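Local coordinates for DNA-binding protein Sso10a-2 (Sulfolobus solfataricus, PDB 4HW0) that probably binds DNA through a winged-helix domain and helps to compact and organise chromatin as a dimer joined by an antiparallel coiled coil, at residues D16-C21 with D46-V51; T28-I31 with G35-Y38. All blocks are in the same frame, centred on the assembly; numbering follows the deposited sequence.

Contact 1. Residues D16-C21 with D46-V51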
ATOM      1  N   ASP A  16      10.712  10.577 -10.399  1.00 27.79           N
ATOM      2  CA  ASP A  16      11.521  10.401 -11.624  1.00 30.74           C
ATOM      3  C   ASP A  16      12.089  11.708 -12.177  1.00 28.77           C
ATOM      4  O   ASP A  16      13.182  11.754 -12.646  1.00 28.83           O
ATOM      5  CB  ASP A  16      10.722   9.652 -12.677  1.00 33.61           C
ATOM      6  CG  ASP A  16      10.589   8.146 -12.343  1.00 37.72           C
ATOM      7  OD1 ASP A  16      11.536   7.600 -11.736  1.00 38.46           O
ATOM      8  OD2 ASP A  16       9.546   7.542 -12.665  1.00 36.70           O
ATOM      9  N   ILE A  17      11.366  12.806 -12.002  1.00 26.98           N
ATOM     10  CA  ILE A  17      11.981  14.103 -12.268  1.00 25.79           C
ATOM     11  C   ILE A  17      13.107  14.471 -11.302  1.00 26.13           C
ATOM     12  O   ILE A  17      14.213  14.879 -11.700  1.00 25.98           O
ATOM     13  CB  ILE A  17      10.912  15.206 -12.257  1.00 25.47           C
ATOM     14  CG1 ILE A  17       9.939  14.963 -13.390  1.00 25.90           C
ATOM     15  CG2 ILE A  17      11.529  16.581 -12.399  1.00 25.70           C
ATOM     16  CD1 ILE A  17       8.660  15.749 -13.374  1.00 26.76           C
ATOM     17  N   LEU A  18      12.794  14.444 -10.029  1.00 25.41           N
ATOM     18  CA  LEU A  18      13.714  14.879  -9.029  1.00 27.06           C
ATOM     19  C   LEU A  18      15.037  14.142  -9.023  1.00 26.02           C
ATOM     20  O   LEU A  18      16.093  14.738  -8.736  1.00 27.85           O
ATOM     21  CB  LEU A  18      13.098  14.753  -7.647  1.00 26.20           C
ATOM     22  CG  LEU A  18      11.978  15.791  -7.417  1.00 26.78           C
ATOM     23  CD1 LEU A  18      11.176  15.364  -6.232  1.00 25.92           C
ATOM     24  CD2 LEU A  18      12.486  17.205  -7.284  1.00 28.01           C
ATOM     25  N   ARG A  19      14.979  12.851  -9.280  1.00 28.13           N
ATOM     26  CA  ARG A  19      16.209  12.065  -9.197  1.00 31.13           C
ATOM     27  C   ARG A  19      17.050  12.360 -10.398  1.00 31.85           C
ATOM     28  O   ARG A  19      18.193  11.940 -10.453  1.00 29.43           O
ATOM     29  CB  ARG A  19      15.876  10.582  -9.021  1.00 35.71           C
ATOM     30  CG  ARG A  19      15.325   9.929 -10.257  1.00 39.50           C
ATOM     31  CD  ARG A  19      14.896   8.468 -10.037  1.00 44.30           C
ATOM     32  NE  ARG A  19      14.355   7.940 -11.291  1.00 45.91           N
ATOM     33  CZ  ARG A  19      15.120   7.640 -12.345  1.00 56.42           C
ATOM     34  NH1 ARG A  19      16.453   7.793 -12.299  1.00 56.93           N
ATOM     35  NH2 ARG A  19      14.563   7.189 -13.469  1.00 60.07           N
ATOM     36  N   ASN A  20      16.507  13.079 -11.378  1.00 29.90           N
ATOM     37  CA  ASN A  20      17.314  13.527 -12.541  1.00 30.81           C
ATOM     38  C   ASN A  20      17.732  15.000 -12.500  1.00 32.63           C
ATOM     39  O   ASN A  20      18.328  15.505 -13.459  1.00 32.02           O
ATOM     40  CB  ASN A  20      16.520  13.216 -13.796  1.00 32.30           C
ATOM     41  CG  ASN A  20      16.568  11.738 -14.127  1.00 35.21           C
ATOM     42  OD1 ASN A  20      17.615  11.253 -14.532  1.00 35.31           O
ATOM     43  ND2 ASN A  20      15.437  11.022 -13.977  1.00 34.63           N
ATOM     44  N   CYS A  21      17.450  15.677 -11.368  1.00 30.99           N
ATOM     45  CA  CYS A  21      17.675  17.112 -11.198  1.00 34.24           C
ATOM     46  C   CYS A  21      18.603  17.436 -10.100  1.00 38.73           C
ATOM     47  O   CYS A  21      18.486  18.499  -9.504  1.00 39.02           O
ATOM     48  CB  CYS A  21      16.398  17.921 -10.875  1.00 33.50           C
ATOM     49  SG  CYS A  21      15.281  17.859 -12.274  0.62 33.22           S
ATOM     50  N   ASP A  46       6.283  22.790 -13.060  1.00 25.86           N
ATOM     51  CA  ASP A  46       5.658  23.945 -12.462  1.00 28.10           C
ATOM     52  C   ASP A  46       5.135  23.691 -11.041  1.00 26.13           C
ATOM     53  O   ASP A  46       5.360  24.489 -10.138  1.00 27.95           O
ATOM     54  CB  ASP A  46       4.543  24.495 -13.307  1.00 31.02           C
ATOM     55  CG  ASP A  46       4.036  25.848 -12.688  1.00 35.25           C
ATOM     56  OD1 ASP A  46       4.855  26.825 -12.545  1.00 36.38           O
ATOM     57  OD2 ASP A  46       2.896  25.877 -12.230  1.00 41.07           O
ATOM     58  N   GLN A  47       4.533  22.535 -10.852  1.00 25.48           N
ATOM     59  CA  GLN A  47       4.146  22.057  -9.553  1.00 25.38           C
ATOM     60  C   GLN A  47       5.307  21.942  -8.559  1.00 24.61           C
ATOM     61  O   GLN A  47       5.208  22.410  -7.419  1.00 23.88           O
ATOM     62  CB  GLN A  47       3.381  20.777  -9.636  1.00 25.66           C
ATOM     63  CG  GLN A  47       2.013  20.951 -10.326  1.00 27.17           C
ATOM     64  CD  GLN A  47       1.167  19.735 -10.127  1.00 30.71           C
ATOM     65  OE1 GLN A  47       1.712  18.627  -9.902  1.00 36.90           O
ATOM     66  NE2 GLN A  47      -0.141  19.864 -10.341  1.00 33.06           N
ATOM     67  N   LEU A  48       6.411  21.388  -9.004  1.00 23.00           N
ATOM     68  CA  LEU A  48       7.604  21.226  -8.150  1.00 22.31           C
ATOM     69  C   LEU A  48       8.214  22.549  -7.775  1.00 23.23           C
ATOM     70  O   LEU A  48       8.713  22.720  -6.646  1.00 23.03           O
ATOM     71  CB  LEU A  48       8.632  20.336  -8.902  1.00 22.32           C
ATOM     72  CG  LEU A  48       8.215  18.885  -8.931  1.00 22.13           C
ATOM     73  CD1 LEU A  48       9.075  18.016  -9.834  1.00 23.29           C
ATOM     74  CD2 LEU A  48       8.183  18.254  -7.531  1.00 22.09           C
ATOM     75  N   VAL A  49       8.211  23.511  -8.696  1.00 24.27           N
ATOM     76  CA  VAL A  49       8.643  24.908  -8.336  1.00 24.48           C
ATOM     77  C   VAL A  49       7.688  25.494  -7.333  1.00 26.79           C
ATOM     78  O   VAL A  49       8.116  26.056  -6.279  1.00 27.11           O
ATOM     79  CB  VAL A  49       8.757  25.807  -9.594  1.00 24.26           C
ATOM     80  CG1 VAL A  49       9.027  27.240  -9.207  1.00 26.55           C
ATOM     81  CG2 VAL A  49       9.842  25.272 -10.575  1.00 24.23           C
ATOM     82  N   LYS A  50       6.400  25.292  -7.554  1.00 27.85           N
ATOM     83  CA  LYS A  50       5.394  25.854  -6.630  1.00 29.83           C
ATOM     84  C   LYS A  50       5.516  25.316  -5.250  1.00 31.20           C
ATOM     85  O   LYS A  50       5.342  26.079  -4.273  1.00 31.79           O
ATOM     86  CB  LYS A  50       3.999  25.548  -7.104  1.00 33.52           C
ATOM     87  CG  LYS A  50       3.556  26.266  -8.360  1.00 40.04           C
ATOM     88  CD  LYS A  50       3.542  27.747  -8.175  1.00 46.43           C
ATOM     89  CE  LYS A  50       2.602  28.355  -9.213  1.00 54.00           C
ATOM     90  NZ  LYS A  50       3.297  28.625 -10.506  1.00 56.98           N
ATOM     91  N   VAL A  51       5.746  24.027  -5.086  1.00 27.64           N
ATOM     92  CA  VAL A  51       5.862  23.488  -3.725  1.00 28.19           C
ATOM     93  C   VAL A  51       7.295  23.609  -3.149  1.00 28.71           C
ATOM     94  O   VAL A  51       7.570  23.037  -2.141  1.00 28.97           O
ATOM     95  CB  VAL A  51       5.397  22.041  -3.642  1.00 27.84           C
ATOM     96  CG1 VAL A  51       3.979  21.939  -4.113  1.00 29.31           C
ATOM     97  CG2 VAL A  51       6.302  21.092  -4.498  1.00 26.35           C
TER
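Leu48 pushes CD1, one prong of its isopropyl fork, against Ile17, where methyl CG2 is the nearest atom at 3.8 Å. The two side chains meet at a slant, and the same Leu48 CD1 also rests 4.1 Å from the branch point, Ile17 CB. With Ile17 CG1 beside its own backbone N (chi1 -64°), the CG2 branch falls opposite that nitrogen and is the one that meets Leu48. Leu18 joins more loosely, its CD2 4.3 Å from Leu48 CD1, so that one methyl of helix 38-50 serves two consecutive residues of helix 10-18. All three side chains are buried in the three-helix core of the winged helix-turn-helix domain; Leu74 of the long helix 69-98 and Leu54 of the wing strand 54-59 close over both leucines, while Val30 packs on Ile17. The outward flanks are polar and do not meet across the contact. On one, Arg19 NE holds Asp16 OD1 at 2.9 Å, in the guanidinium plane and on the anti lone pair, and Asp16 OD2 has a second partner in Arg8. Asn20 ND2 reaches back to Asp16 O at 2.7 Å beside the type I turn from Leu18 to Cys21. On the far flank of helix 38-50, Lys50 NZ bridges to Asp46 OD1 (3.1 Å), and Lys50 packs on Glu104 of the second subunit.

Contact 2. Residues T28-I31 with G35-Y38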
ATOM      1  N   THR A  28      15.642  18.739 -21.356  1.00 35.48           N
ATOM      2  CA  THR A  28      16.098  17.526 -21.973  1.00 38.49           C
ATOM      3  C   THR A  28      16.312  16.439 -20.931  1.00 37.27           C
ATOM      4  O   THR A  28      15.829  15.306 -21.054  1.00 36.18           O
ATOM      5  CB  THR A  28      17.404  17.737 -22.788  1.00 41.69           C
ATOM      6  OG1 THR A  28      17.143  18.731 -23.771  1.00 46.19           O
ATOM      7  CG2 THR A  28      17.876  16.416 -23.461  1.00 44.88           C
ATOM      8  N   ARG A  29      17.013  16.798 -19.879  1.00 34.79           N
ATOM      9  CA  ARG A  29      17.286  15.871 -18.828  1.00 34.29           C
ATOM     10  C   ARG A  29      16.004  15.435 -18.164  1.00 32.66           C
ATOM     11  O   ARG A  29      15.853  14.267 -17.809  1.00 30.85           O
ATOM     12  CB  ARG A  29      18.169  16.582 -17.834  1.00 37.10           C
ATOM     13  CG  ARG A  29      19.310  15.810 -17.318  1.00 40.49           C
ATOM     14  CD  ARG A  29      20.404  16.636 -16.730  1.00 42.52           C
ATOM     15  NE  ARG A  29      20.488  16.222 -15.328  1.00 47.58           N
ATOM     16  CZ  ARG A  29      21.589  16.237 -14.572  1.00 50.73           C
ATOM     17  NH1 ARG A  29      22.729  16.707 -15.080  1.00 46.69           N
ATOM     18  NH2 ARG A  29      21.518  15.830 -13.275  1.00 51.72           N
ATOM     19  N   VAL A  30      15.042  16.376 -17.996  1.00 28.92           N
ATOM     20  CA  VAL A  30      13.787  16.023 -17.416  1.00 27.65           C
ATOM     21  C   VAL A  30      12.950  15.114 -18.316  1.00 27.40           C
ATOM     22  O   VAL A  30      12.463  14.103 -17.861  1.00 28.95           O
ATOM     23  CB  VAL A  30      12.954  17.268 -17.035  1.00 27.21           C
ATOM     24  CG1 VAL A  30      11.563  16.822 -16.637  1.00 26.12           C
ATOM     25  CG2 VAL A  30      13.677  18.003 -15.946  1.00 26.90           C
ATOM     26  N   ILE A  31      12.786  15.445 -19.583  1.00 27.84           N
ATOM     27  CA  ILE A  31      11.967  14.639 -20.502  1.00 28.03           C
ATOM     28  C   ILE A  31      12.536  13.211 -20.647  1.00 28.09           C
ATOM     29  O   ILE A  31      11.824  12.213 -20.518  1.00 27.24           O
ATOM     30  CB  ILE A  31      11.873  15.320 -21.898  1.00 29.56           C
ATOM     31  CG1 ILE A  31      10.888  16.495 -21.838  1.00 29.99           C
ATOM     32  CG2 ILE A  31      11.463  14.381 -22.992  1.00 30.89           C
ATOM     33  CD1 ILE A  31      10.990  17.419 -23.040  1.00 31.03           C
ATOM     34  N   GLY A  35      11.276  10.137 -18.602  1.00 29.30           N
ATOM     35  CA  GLY A  35      10.462   9.411 -19.553  1.00 31.12           C
ATOM     36  C   GLY A  35       9.052   9.972 -19.649  1.00 31.16           C
ATOM     37  O   GLY A  35       8.100   9.227 -19.645  1.00 29.46           O
ATOM     38  N   ILE A  36       8.963  11.283 -19.786  1.00 30.31           N
ATOM     39  CA  ILE A  36       7.699  12.000 -19.947  1.00 31.01           C
ATOM     40  C   ILE A  36       7.786  13.043 -21.051  1.00 32.90           C
ATOM     41  O   ILE A  36       8.878  13.584 -21.305  1.00 35.61           O
ATOM     42  CB  ILE A  36       7.298  12.752 -18.641  1.00 27.66           C
ATOM     43  CG1 ILE A  36       8.334  13.799 -18.229  1.00 27.02           C
ATOM     44  CG2 ILE A  36       7.046  11.775 -17.522  1.00 27.71           C
ATOM     45  CD1 ILE A  36       8.084  14.439 -16.881  1.00 25.44           C
ATOM     46  N   ASN A  37       6.648  13.331 -21.695  1.00 32.22           N
ATOM     47  CA  ASN A  37       6.646  14.259 -22.775  1.00 31.95           C
ATOM     48  C   ASN A  37       6.691  15.702 -22.279  1.00 32.01           C
ATOM     49  O   ASN A  37       6.600  15.966 -21.093  1.00 29.82           O
ATOM     50  CB  ASN A  37       5.491  13.974 -23.751  1.00 33.24           C
ATOM     51  CG  ASN A  37       4.153  14.304 -23.180  1.00 32.30           C
ATOM     52  OD1 ASN A  37       3.956  15.391 -22.621  1.00 32.06           O
ATOM     53  ND2 ASN A  37       3.195  13.395 -23.359  1.00 32.32           N
ATOM     54  N   TYR A  38       6.867  16.616 -23.194  1.00 32.44           N
ATOM     55  CA  TYR A  38       7.059  18.019 -22.864  1.00 34.65           C
ATOM     56  C   TYR A  38       5.858  18.636 -22.115  1.00 34.08           C
ATOM     57  O   TYR A  38       6.048  19.442 -21.193  1.00 30.01           O
ATOM     58  CB  TYR A  38       7.367  18.807 -24.130  1.00 39.20           C
ATOM     59  CG  TYR A  38       7.568  20.273 -23.897  1.00 43.66           C
ATOM     60  CD1 TYR A  38       8.800  20.766 -23.533  1.00 49.80           C
ATOM     61  CD2 TYR A  38       6.514  21.160 -24.029  1.00 46.27           C
ATOM     62  CE1 TYR A  38       8.984  22.121 -23.293  1.00 52.50           C
ATOM     63  CE2 TYR A  38       6.676  22.511 -23.800  1.00 49.84           C
ATOM     64  CZ  TYR A  38       7.913  22.992 -23.431  1.00 52.95           C
ATOM     65  OH  TYR A  38       8.051  24.337 -23.163  1.00 53.12           O
TER
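Ile31 turns CG1 beside its backbone N (chi1 -76°) and carries CD1 on in an extended chain, while Tyr38 holds CG anti to its N (chi1 179°); together these torsions bring the methyl to the ring's edge, near the ring plane. Ile31 CD1 lies 4.0 Å from Tyr38 CD1 and equally close to CA and CB of the tyrosine, so it touches the root of the side chain as well as the ring. Nearer the backbone the packing is tight: the second branch, Ile31 CG2, stands 3.2 Å from Ile36 O, and Ile31 CA offers a C-H to the same oxygen. The main chain is held by Ile36 N, which bonds to Ile31 O at 3.1 Å (N-H...O 151°), in the carbonyl plane and on a lone pair. Gly35 N also approaches Ile31 O, at 2.9 Å, but bends too far for more than a weak bond. This six-residue closure, with Gly35 at positive phi, is the Schellman motif that ends helix 27-34. Cutting Ile31 back to an alanine would probably open a gap along the edge of Tyr38 and leave its ring freer to turn. On the inner side Ile36 directs CD1 to within 4.2 Å of Val30 CG1. Asn37, at the N-cap of helix 38-50, accepts a hydrogen bond from Val40 N at its OD1. Residues 35-37 make the turn of the helix-turn-helix, linking helix 27-34 to helix 38-50, the latter in the place of the recognition helix of this fold, and the contact folds that turn back on the helix before it; Val30 and Ile36 pack on Ala41 of helix 38-50, and Ile36 also reaches helix 10-18.

From the N terminus, helix 10-18 supplies the first half of contact 1, and the chain then passes the Cys21-Cys25 disulfide into helix 27-34. There contact 2 closes a short loop, tying that helix to the turn that follows it, before helix 38-50 returns to helix 10-18 and completes contact 1. The small closure therefore lies wholly within the large one. The two also touch directly: Ile17 CD1 packs 3.8 Å from Ile36 CD1, and Asn20 O probably accepts a hydrogen bond from Arg29 NE at 2.9 Å. Contact 1 joins the first and third helices of the bundle, and contact 2 spans the bend between the second and third.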